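Local coordinates for protein glycoside hydrolase (Streptococcus pneumoniae serotype 4, PDB 6ORH) that probably hydrolyses alpha-L-fucosidic linkages in host carbohydrate antigens, acting as a family 29 glycoside hydrolase with a TIM-barrel fold, at residues T14-L19 and D384-Q389; D21-F26 and H284-G289; A392-Q397 and Y415-R420. The protein carries 2 engineered substitutions. All blocks are in the same frame, centred on the assembly; numbering follows the deposited sequence.

Contact 1 of 3, residues T14-L19 and D384-Q389; sequences TQLAYL and DLKLGQ. With EDO (1,2-ethanediol), chain L; EDO (1,2-ethanediol), chain E.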
loop_
_atom_site.group_PDB
_atom_site.type_symbol
_atom_site.label_atom_id
_atom_site.label_comp_id
_atom_site.label_asym_id
_atom_site.label_seq_id
_atom_site.Cartn_x
_atom_site.Cartn_y
_atom_site.Cartn_z
ATOM N N THR A 14 13.123 -14.895 21.495
ATOM C CA THR A 14 13.863 -13.703 21.108
ATOM C C THR A 14 13.140 -12.982 19.972
ATOM O O THR A 14 13.150 -11.748 19.917
ATOM C CB THR A 14 15.340 -13.927 20.752
ATOM O OG1 THR A 14 15.499 -14.948 19.748
ATOM C CG2 THR A 14 16.204 -14.239 21.954
ATOM N N GLN A 15 12.514 -13.749 19.072
ATOM C CA GLN A 15 11.761 -13.113 17.991
ATOM C C GLN A 15 10.545 -12.379 18.571
ATOM O O GLN A 15 10.262 -11.254 18.176
ATOM C CB GLN A 15 11.317 -14.109 16.910
ATOM C CG GLN A 15 12.447 -14.539 15.961
ATOM C CD GLN A 15 12.059 -15.701 15.072
ATOM O OE1 GLN A 15 11.497 -16.710 15.514
ATOM N NE2 GLN A 15 12.392 -15.601 13.784
ATOM N N LEU A 16 9.810 -13.028 19.484
ATOM C CA LEU A 16 8.644 -12.408 20.087
ATOM C C LEU A 16 9.075 -11.165 20.851
ATOM O O LEU A 16 8.336 -10.182 20.858
ATOM C CB LEU A 16 7.956 -13.406 21.021
ATOM C CG LEU A 16 7.062 -14.415 20.321
ATOM C CD1 LEU A 16 6.581 -15.484 21.302
ATOM C CD2 LEU A 16 5.893 -13.724 19.642
ATOM N N ALA A 17 10.254 -11.221 21.471
ATOM C CA ALA A 17 10.680 -10.093 22.283
ATOM C C ALA A 17 10.922 -8.875 21.382
ATOM O O ALA A 17 10.558 -7.726 21.697
ATOM C CB ALA A 17 11.883 -10.501 23.117
ATOM N N TYR A 18 11.569 -9.120 20.235
ATOM C CA TYR A 18 11.821 -8.019 19.320
ATOM C C TYR A 18 10.505 -7.442 18.786
ATOM O O TYR A 18 10.376 -6.209 18.679
ATOM C CB TYR A 18 12.705 -8.513 18.165
ATOM C CG TYR A 18 13.232 -7.476 17.200
ATOM C CD1 TYR A 18 13.260 -6.109 17.499
ATOM C CD2 TYR A 18 13.774 -7.885 15.980
ATOM C CE1 TYR A 18 13.777 -5.191 16.600
ATOM C CE2 TYR A 18 14.324 -6.978 15.093
ATOM C CZ TYR A 18 14.344 -5.627 15.411
ATOM O OH TYR A 18 14.920 -4.762 14.536
ATOM N N LEU A 19 9.542 -8.321 18.417
ATOM C CA LEU A 19 8.267 -7.842 17.908
ATOM C C LEU A 19 7.594 -6.946 18.952
ATOM O O LEU A 19 7.002 -5.929 18.604
ATOM C CB LEU A 19 7.385 -9.046 17.529
ATOM C CG LEU A 19 7.888 -9.731 16.247
ATOM C CD1 LEU A 19 7.211 -11.089 16.094
ATOM C CD2 LEU A 19 7.556 -8.852 15.055
ATOM N N ASP A 384 -2.214 -14.093 18.336
ATOM C CA ASP A 384 -1.378 -14.700 19.354
ATOM C C ASP A 384 -0.320 -15.565 18.680
ATOM O O ASP A 384 -0.569 -16.727 18.380
ATOM C CB ASP A 384 -2.197 -15.533 20.352
ATOM C CG ASP A 384 -1.360 -16.188 21.445
ATOM O OD1 ASP A 384 -0.107 -16.030 21.464
ATOM O OD2 ASP A 384 -1.972 -16.894 22.273
ATOM N N LEU A 385 0.841 -14.980 18.415
ATOM C CA LEU A 385 1.772 -15.665 17.527
ATOM C C LEU A 385 2.453 -16.837 18.225
ATOM O O LEU A 385 3.123 -17.613 17.553
ATOM C CB LEU A 385 2.797 -14.679 16.945
ATOM C CG LEU A 385 2.271 -13.606 15.997
ATOM C CD1 LEU A 385 3.445 -12.888 15.343
ATOM C CD2 LEU A 385 1.308 -14.159 14.938
ATOM N N LYS A 386 2.275 -16.997 19.553
ATOM C CA LYS A 386 2.780 -18.216 20.181
ATOM C C LYS A 386 2.068 -19.437 19.610
ATOM O O LYS A 386 2.559 -20.560 19.740
ATOM C CB LYS A 386 2.517 -18.187 21.690
ATOM C CG LYS A 386 3.267 -17.072 22.395
ATOM C CD LYS A 386 2.905 -16.900 23.864
ATOM C CE LYS A 386 3.808 -15.863 24.505
ATOM N NZ LYS A 386 3.979 -16.104 25.958
ATOM N N LEU A 387 0.905 -19.228 18.995
ATOM C CA LEU A 387 0.160 -20.313 18.376
ATOM C C LEU A 387 0.225 -20.232 16.841
ATOM O O LEU A 387 -0.471 -20.964 16.126
ATOM C CB LEU A 387 -1.280 -20.288 18.907
ATOM C CG LEU A 387 -1.455 -20.928 20.286
ATOM C CD1 LEU A 387 -2.643 -20.332 21.025
ATOM C CD2 LEU A 387 -1.588 -22.445 20.176
ATOM N N GLY A 388 1.096 -19.347 16.334
ATOM C CA GLY A 388 1.317 -19.230 14.894
ATOM C C GLY A 388 0.439 -18.174 14.211
ATOM O O GLY A 388 -0.680 -17.868 14.640
ATOM N N GLN A 389 0.952 -17.607 13.113
ATOM C CA GLN A 389 0.221 -16.586 12.368
ATOM C C GLN A 389 -0.817 -17.251 11.461
ATOM O O GLN A 389 -0.513 -18.248 10.775
ATOM C CB GLN A 389 1.237 -15.821 11.501
ATOM C CG GLN A 389 0.650 -14.590 10.807
ATOM C CD GLN A 389 1.665 -13.765 10.044
ATOM O OE1 GLN A 389 2.852 -14.105 10.025
ATOM N NE2 GLN A 389 1.202 -12.673 9.436
HETATM C C1 EDO L . 6.346 -5.512 15.574
HETATM O O1 EDO L . 7.511 -5.002 16.126
HETATM C C2 EDO L . 5.430 -4.376 15.687
HETATM O O2 EDO L . 4.246 -4.602 15.115
HETATM C C1 EDO E . 12.963 -19.898 15.326
HETATM O O1 EDO E . 11.568 -19.639 15.266
HETATM C C2 EDO E . 13.809 -18.754 14.893
HETATM O O2 EDO E . 15.144 -18.788 15.364
#
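L16 and L19 of helix 13-21 meet L385 and K386 at an apolar seam between the TIM-barrel part and the galactose-binding-like part of the enzyme. The two leucines stand three residues apart, so one face of the helix presents both to the loop. L16 forks over it: CD1 lies 3.8 Å from K386 CG, while CD2 rests 4.2 Å from L385 CB. Its CG sits beside the backbone N and anti to the carbonyl carbon (chi1 -80°), which carries the methyl pair out toward the loop. L19 adds a methyl-to-methyl touch, CD1 to L385 CD1 at 4.2 Å. Leucine suits these places because a branched end can reach two neighbours at once; L385 also packs on F251 of strand 250-259. K386 offers L16 its aliphatic stem, which crosses the leucine at about a right angle, and lysine fits here because a long hydrocarbon chain can pack in an exposed setting.

The loop follows strand 378-382 of the second domain's beta-sandwich and is shaped by an Asx turn. K386 N donates to D384 OD1 at 3.2 Å, bent to 140° and arriving from above the carboxylate plane. The same residues run into a short 3-10 turn over 385-387, with G388 N bonded to L385 O (2.9 Å), and glycine allows G388 its positive phi. Near the C-terminal end of helix 13-21, L19 O accepts a 2.7 Å hydrogen bond from O1 of an ethanediol, probably from the crystallisation liquor, whose C1 lies 3.6 Å from L19 CD2.

Contact 2 of 3, residues D21-F26 and H284-G289; sequences DELAAF and HSVGRG. With EDO (1,2-ethanediol), chain L.
E22 and V286 bring their CA atoms to 6.2 Å where the chain leaves helix 13-21 through a positive phi at E22 (78°) and enters strand 23-27, opposite the short 3-10 turn at 286-287. V286 points its two methyls at this junction. CG2, anti to the carbonyl carbon, meets E22 O at 3.5 Å and L23 CD2 at 4.2 Å; CG1, anti to the backbone N (chi1 169°), reaches E22 CD at 3.9 Å. The glutamate chain is extended and crosses the valine at about a right angle, laying its carboxylate carbon against the methyl. A compact, beta-branched residue suits a buried site that must fill two directions at once.

Strand 23-27 belongs to the TIM barrel and pairs in parallel with strand 292-295, to which the 284-289 loop leads. The contact sits at the start of strand 23-27; farther along, F26 touches the bound fucose. The ethanediol that also bonds L19 O, probably from the crystallisation liquor, lies against both segments: its O2 donates to V286 O at 2.7 Å, and its O1 comes within 3.4 Å of E22 CA.

The segments meet without a hydrogen bond, and E22 serves two kinds of neighbour, its chain packing on V286 while OE2 forms a salt bridge with K416 NZ; that lysine probably favours the ionised carboxylate even though an apolar methyl lies beside it.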
loop_
_atom_site.group_PDB
_atom_site.type_symbol
_atom_site.label_atom_id
_atom_site.label_comp_id
_atom_site.label_asym_id
_atom_site.label_seq_id
_atom_site.Cartn_x
_atom_site.Cartn_y
_atom_site.Cartn_z
ATOM N N ASP A 21 9.110 -5.170 21.274
ATOM C CA ASP A 21 9.893 -3.951 21.466
ATOM C C ASP A 21 9.641 -2.911 20.372
ATOM O O ASP A 21 9.732 -1.719 20.653
ATOM C CB ASP A 21 11.387 -4.280 21.564
ATOM C CG ASP A 21 11.791 -4.834 22.931
ATOM O OD1 ASP A 21 10.961 -4.768 23.876
ATOM O OD2 ASP A 21 12.892 -5.356 23.025
ATOM N N GLU A 22 9.440 -3.355 19.113
ATOM C CA GLU A 22 8.966 -2.520 18.012
ATOM C C GLU A 22 10.022 -1.611 17.376
ATOM O O GLU A 22 10.016 -1.446 16.146
ATOM C CB GLU A 22 7.741 -1.667 18.389
ATOM C CG GLU A 22 6.566 -2.490 18.888
ATOM C CD GLU A 22 5.332 -1.645 19.215
ATOM O OE1 GLU A 22 5.510 -0.465 19.571
ATOM O OE2 GLU A 22 4.241 -2.206 19.208
ATOM N N LEU A 23 10.864 -0.929 18.177
ATOM C CA LEU A 23 11.685 0.138 17.630
ATOM C C LEU A 23 13.144 -0.124 17.967
ATOM O O LEU A 23 13.479 -0.327 19.129
ATOM C CB LEU A 23 11.269 1.454 18.304
ATOM C CG LEU A 23 9.890 1.962 17.920
ATOM C CD1 LEU A 23 9.529 3.158 18.819
ATOM C CD2 LEU A 23 9.847 2.331 16.433
ATOM N N ALA A 24 13.972 -0.086 16.926
ATOM C CA ALA A 24 15.412 -0.276 17.041
ATOM C C ALA A 24 16.087 0.837 16.266
ATOM O O ALA A 24 15.518 1.403 15.341
ATOM C CB ALA A 24 15.825 -1.633 16.510
ATOM N N ALA A 25 17.262 1.234 16.752
ATOM C CA ALA A 25 18.015 2.268 16.080
ATOM C C ALA A 25 19.251 1.666 15.423
ATOM O O ALA A 25 19.838 0.748 15.980
ATOM C CB ALA A 25 18.438 3.319 17.098
ATOM N N PHE A 26 19.643 2.207 14.259
ATOM C CA PHE A 26 20.861 1.829 13.567
ATOM C C PHE A 26 21.823 3.008 13.677
ATOM O O PHE A 26 21.372 4.159 13.652
ATOM C CB PHE A 26 20.543 1.686 12.082
ATOM C CG PHE A 26 21.001 0.456 11.335
ATOM C CD1 PHE A 26 22.069 -0.339 11.757
ATOM C CD2 PHE A 26 20.391 0.156 10.115
ATOM C CE1 PHE A 26 22.473 -1.434 11.012
ATOM C CE2 PHE A 26 20.790 -0.951 9.376
ATOM C CZ PHE A 26 21.833 -1.740 9.821
ATOM N N HIS A 284 3.490 1.712 8.254
ATOM C CA HIS A 284 3.763 0.669 7.260
ATOM C C HIS A 284 4.832 -0.319 7.722
ATOM O O HIS A 284 5.180 -1.231 6.951
ATOM C CB HIS A 284 4.128 1.289 5.907
ATOM C CG HIS A 284 2.959 1.966 5.264
ATOM N ND1 HIS A 284 2.693 3.310 5.446
ATOM C CD2 HIS A 284 1.998 1.509 4.437
ATOM C CE1 HIS A 284 1.613 3.655 4.776
ATOM N NE2 HIS A 284 1.164 2.566 4.148
ATOM N N SER A 285 5.297 -0.192 8.986
ATOM C CA SER A 285 6.324 -1.083 9.499
ATOM C C SER A 285 5.784 -1.692 10.791
ATOM O O SER A 285 5.152 -2.745 10.800
ATOM C CB SER A 285 7.695 -0.363 9.642
ATOM O OG SER A 285 7.559 0.798 10.462
ATOM N N VAL A 286 5.863 -0.934 11.882
ATOM C CA VAL A 286 5.309 -1.366 13.155
ATOM C C VAL A 286 3.808 -1.621 12.992
ATOM O O VAL A 286 3.287 -2.583 13.559
ATOM C CB VAL A 286 5.613 -0.305 14.242
ATOM C CG1 VAL A 286 4.826 -0.603 15.512
ATOM C CG2 VAL A 286 7.126 -0.306 14.545
ATOM N N GLY A 287 3.131 -0.747 12.236
ATOM C CA GLY A 287 1.697 -0.896 11.999
ATOM C C GLY A 287 1.342 -2.058 11.064
ATOM O O GLY A 287 0.159 -2.333 10.897
ATOM N N ARG A 288 2.338 -2.764 10.532
ATOM C CA ARG A 288 2.068 -3.976 9.750
ATOM C C ARG A 288 2.692 -5.195 10.421
ATOM O O ARG A 288 2.759 -6.290 9.827
ATOM C CB ARG A 288 2.497 -3.807 8.293
ATOM C CG ARG A 288 1.531 -2.895 7.541
ATOM C CD ARG A 288 1.958 -2.694 6.105
ATOM N NE ARG A 288 0.888 -1.963 5.437
ATOM C CZ ARG A 288 0.769 -1.817 4.127
ATOM N NH1 ARG A 288 1.674 -2.307 3.279
ATOM N NH2 ARG A 288 -0.310 -1.207 3.656
ATOM N N GLY A 289 3.111 -5.037 11.674
ATOM C CA GLY A 289 3.507 -6.203 12.454
ATOM C C GLY A 289 5.009 -6.503 12.371
ATOM O O GLY A 289 5.420 -7.611 12.709
HETATM C C1 EDO L . 6.346 -5.512 15.574
HETATM O O1 EDO L . 7.511 -5.002 16.126
HETATM C C2 EDO L . 5.430 -4.376 15.687
HETATM O O2 EDO L . 4.246 -4.602 15.115
#

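Contact 3 of 3, residues A392-Q397 and Y415-R420; sequences AAFHVQ and YKRLLR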
loop_
_atom_site.group_PDB
_atom_site.type_symbol
_atom_site.label_atom_id
_atom_site.label_comp_id
_atom_site.label_asym_id
_atom_site.label_seq_id
_atom_site.Cartn_x
_atom_site.Cartn_y
_atom_site.Cartn_z
ATOM N N ALA A 392 -5.514 -14.235 7.075
ATOM C CA ALA A 392 -5.087 -13.864 5.735
ATOM C C ALA A 392 -5.954 -12.771 5.118
ATOM O O ALA A 392 -5.575 -12.197 4.083
ATOM C CB ALA A 392 -5.072 -15.114 4.862
ATOM N N ALA A 393 -7.145 -12.494 5.700
ATOM C CA ALA A 393 -7.959 -11.394 5.191
ATOM C C ALA A 393 -8.969 -10.973 6.245
ATOM O O ALA A 393 -9.563 -11.829 6.902
ATOM C CB ALA A 393 -8.713 -11.786 3.933
ATOM N N PHE A 394 -9.152 -9.660 6.370
ATOM C CA PHE A 394 -10.161 -9.161 7.307
ATOM C C PHE A 394 -10.646 -7.797 6.817
ATOM O O PHE A 394 -9.980 -7.125 6.019
ATOM C CB PHE A 394 -9.591 -9.105 8.737
ATOM C CG PHE A 394 -8.585 -7.991 8.904
ATOM C CD1 PHE A 394 -7.267 -8.184 8.491
ATOM C CD2 PHE A 394 -8.971 -6.719 9.323
ATOM C CE1 PHE A 394 -6.360 -7.131 8.513
ATOM C CE2 PHE A 394 -8.068 -5.666 9.342
ATOM C CZ PHE A 394 -6.742 -5.884 8.976
ATOM N N HIS A 395 -11.806 -7.342 7.320
ATOM C CA HIS A 395 -12.200 -5.967 7.080
ATOM C C HIS A 395 -12.891 -5.426 8.331
ATOM O O HIS A 395 -13.243 -6.182 9.234
ATOM C CB HIS A 395 -13.030 -5.805 5.787
ATOM C CG HIS A 395 -14.330 -6.539 5.772
ATOM N ND1 HIS A 395 -14.412 -7.868 5.395
ATOM C CD2 HIS A 395 -15.598 -6.137 6.057
ATOM C CE1 HIS A 395 -15.675 -8.265 5.471
ATOM N NE2 HIS A 395 -16.413 -7.219 5.873
ATOM N N VAL A 396 -13.050 -4.110 8.370
ATOM C CA VAL A 396 -13.610 -3.428 9.525
ATOM C C VAL A 396 -14.717 -2.512 9.015
ATOM O O VAL A 396 -14.568 -1.835 8.000
ATOM C CB VAL A 396 -12.507 -2.598 10.208
ATOM C CG1 VAL A 396 -13.070 -1.817 11.393
ATOM C CG2 VAL A 396 -11.406 -3.513 10.716
ATOM N N GLN A 397 -15.842 -2.479 9.744
ATOM C CA GLN A 397 -16.911 -1.567 9.374
ATOM C C GLN A 397 -17.359 -0.792 10.607
ATOM O O GLN A 397 -17.128 -1.223 11.735
ATOM C CB GLN A 397 -18.139 -2.305 8.832
ATOM C CG GLN A 397 -17.824 -3.473 7.921
ATOM C CD GLN A 397 -19.125 -4.140 7.578
ATOM O OE1 GLN A 397 -19.903 -4.498 8.462
ATOM N NE2 GLN A 397 -19.392 -4.251 6.289
ATOM N N TYR A 415 1.720 -9.883 14.646
ATOM C CA TYR A 415 1.916 -9.517 16.035
ATOM C C TYR A 415 1.028 -8.323 16.405
ATOM O O TYR A 415 0.474 -8.232 17.510
ATOM C CB TYR A 415 3.376 -9.120 16.264
ATOM C CG TYR A 415 3.686 -8.965 17.729
ATOM C CD1 TYR A 415 4.018 -10.076 18.488
ATOM C CD2 TYR A 415 3.620 -7.714 18.321
ATOM C CE1 TYR A 415 4.262 -9.949 19.849
ATOM C CE2 TYR A 415 3.858 -7.567 19.680
ATOM C CZ TYR A 415 4.165 -8.698 20.430
ATOM O OH TYR A 415 4.475 -8.614 21.760
ATOM N N LYS A 416 0.950 -7.374 15.473
ATOM C CA LYS A 416 0.205 -6.150 15.700
ATOM C C LYS A 416 -0.056 -5.500 14.354
ATOM O O LYS A 416 0.863 -5.302 13.565
ATOM C CB LYS A 416 1.060 -5.201 16.545
ATOM C CG LYS A 416 0.546 -3.769 16.658
ATOM C CD LYS A 416 1.379 -3.015 17.706
ATOM C CE LYS A 416 1.116 -1.523 17.737
ATOM N NZ LYS A 416 1.908 -0.882 18.824
ATOM N N ARG A 417 -1.326 -5.136 14.109
ATOM C CA ARG A 417 -1.703 -4.465 12.877
ATOM C C ARG A 417 -2.444 -3.190 13.269
ATOM O O ARG A 417 -3.412 -3.251 14.038
ATOM C CB ARG A 417 -2.658 -5.368 12.067
ATOM C CG ARG A 417 -3.180 -4.779 10.762
ATOM C CD ARG A 417 -2.050 -4.634 9.742
ATOM N NE ARG A 417 -2.396 -3.819 8.578
ATOM C CZ ARG A 417 -2.730 -4.290 7.389
ATOM N NH1 ARG A 417 -2.922 -5.597 7.177
ATOM N NH2 ARG A 417 -2.929 -3.423 6.405
ATOM N N LEU A 418 -1.950 -2.064 12.767
ATOM C CA LEU A 418 -2.673 -0.801 12.865
ATOM C C LEU A 418 -3.318 -0.599 11.508
ATOM O O LEU A 418 -2.717 -0.881 10.460
ATOM C CB LEU A 418 -1.709 0.339 13.212
ATOM C CG LEU A 418 -0.992 0.165 14.544
ATOM C CD1 LEU A 418 0.085 1.250 14.723
ATOM C CD2 LEU A 418 -1.983 0.204 15.704
ATOM N N LEU A 419 -4.605 -0.287 11.527
ATOM C CA LEU A 419 -5.233 0.074 10.275
ATOM C C LEU A 419 -5.948 1.426 10.402
ATOM O O LEU A 419 -6.818 1.567 11.254
ATOM C CB LEU A 419 -6.222 -1.045 9.938
ATOM C CG LEU A 419 -6.981 -0.842 8.633
ATOM C CD1 LEU A 419 -6.036 -1.010 7.433
ATOM C CD2 LEU A 419 -8.104 -1.873 8.573
ATOM N N ARG A 420 -5.553 2.390 9.566
ATOM C CA ARG A 420 -6.133 3.725 9.609
ATOM C C ARG A 420 -7.323 3.793 8.667
ATOM O O ARG A 420 -7.397 3.077 7.663
ATOM C CB ARG A 420 -5.109 4.780 9.195
ATOM C CG ARG A 420 -4.059 5.010 10.272
ATOM C CD ARG A 420 -3.000 5.989 9.804
ATOM N NE ARG A 420 -2.229 5.462 8.691
ATOM C CZ ARG A 420 -1.332 6.151 7.983
ATOM N NH1 ARG A 420 -1.067 7.416 8.278
ATOM N NH2 ARG A 420 -0.654 5.565 7.018
#
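F394, L419 and R417 carry this contact across the interior of the galactose-binding-like beta-sandwich, where strand 391-400 of one antiparallel sheet faces strand 417-426 of the other. The segment axes approach to 9.9 Å and cross at -45°, a separation that side chains, not backbone bonds, must fill. F394 buries the most surface here. Its CG stands between the backbone N and the carbonyl carbon (chi1 72°), and this turns the ring into the gap, where CE2 meets L419 CD2 at 3.9 Å. The two side chains come from opposite directions, and the methyl approaches the ring obliquely. V396 adds CG2 at 4.3 Å from that same L419 methyl. These are apolar side chains of different size, a ring to span the space and branched methyls to pack against it.

R417 is a buried arginine among them, apt because its aliphatic stem packs on the ring, CG to F394 CZ at 4.1 Å, while the chain bends at chi2 and the guanidinium reaches polar partners. Outside the contact, T412 O accepts a hydrogen bond from NH1, and D221 OD1 pairs with the same NH1 in a salt bridge that probably offsets the charge. On the outer side of strand 391-400, H395 packs on L238 of the second subunit. The guanidinium and the phenyl ring stand almost perpendicular, 89° apart: F394 CZ lies over one guanidinium face, while R417 NH1 meets the ring at its edge, 4.0 Å from CE1.

From the N terminus, helix 13-21 supplies the first half of contact 1 and strand 23-27 the first half of contact 2. Contact 2 closes first, when the chain returns at 284-289 near the end of the barrel; contact 1 closes later, at 384-389, and so encloses it. Contact 3 follows in series, with its own short loop between 392-397 and 415-420 inside the sandwich. Segment 415-420 draws all three together: Y415 packs on L16, L19 and L385 of contact 1, while G287 O of contact 2 probably accepts a hydrogen bond from L418 N. Barrel and sandwich are thus joined by 14-19 and 284-289 on the barrel side and by 384-389 and 415-420 on the sandwich side.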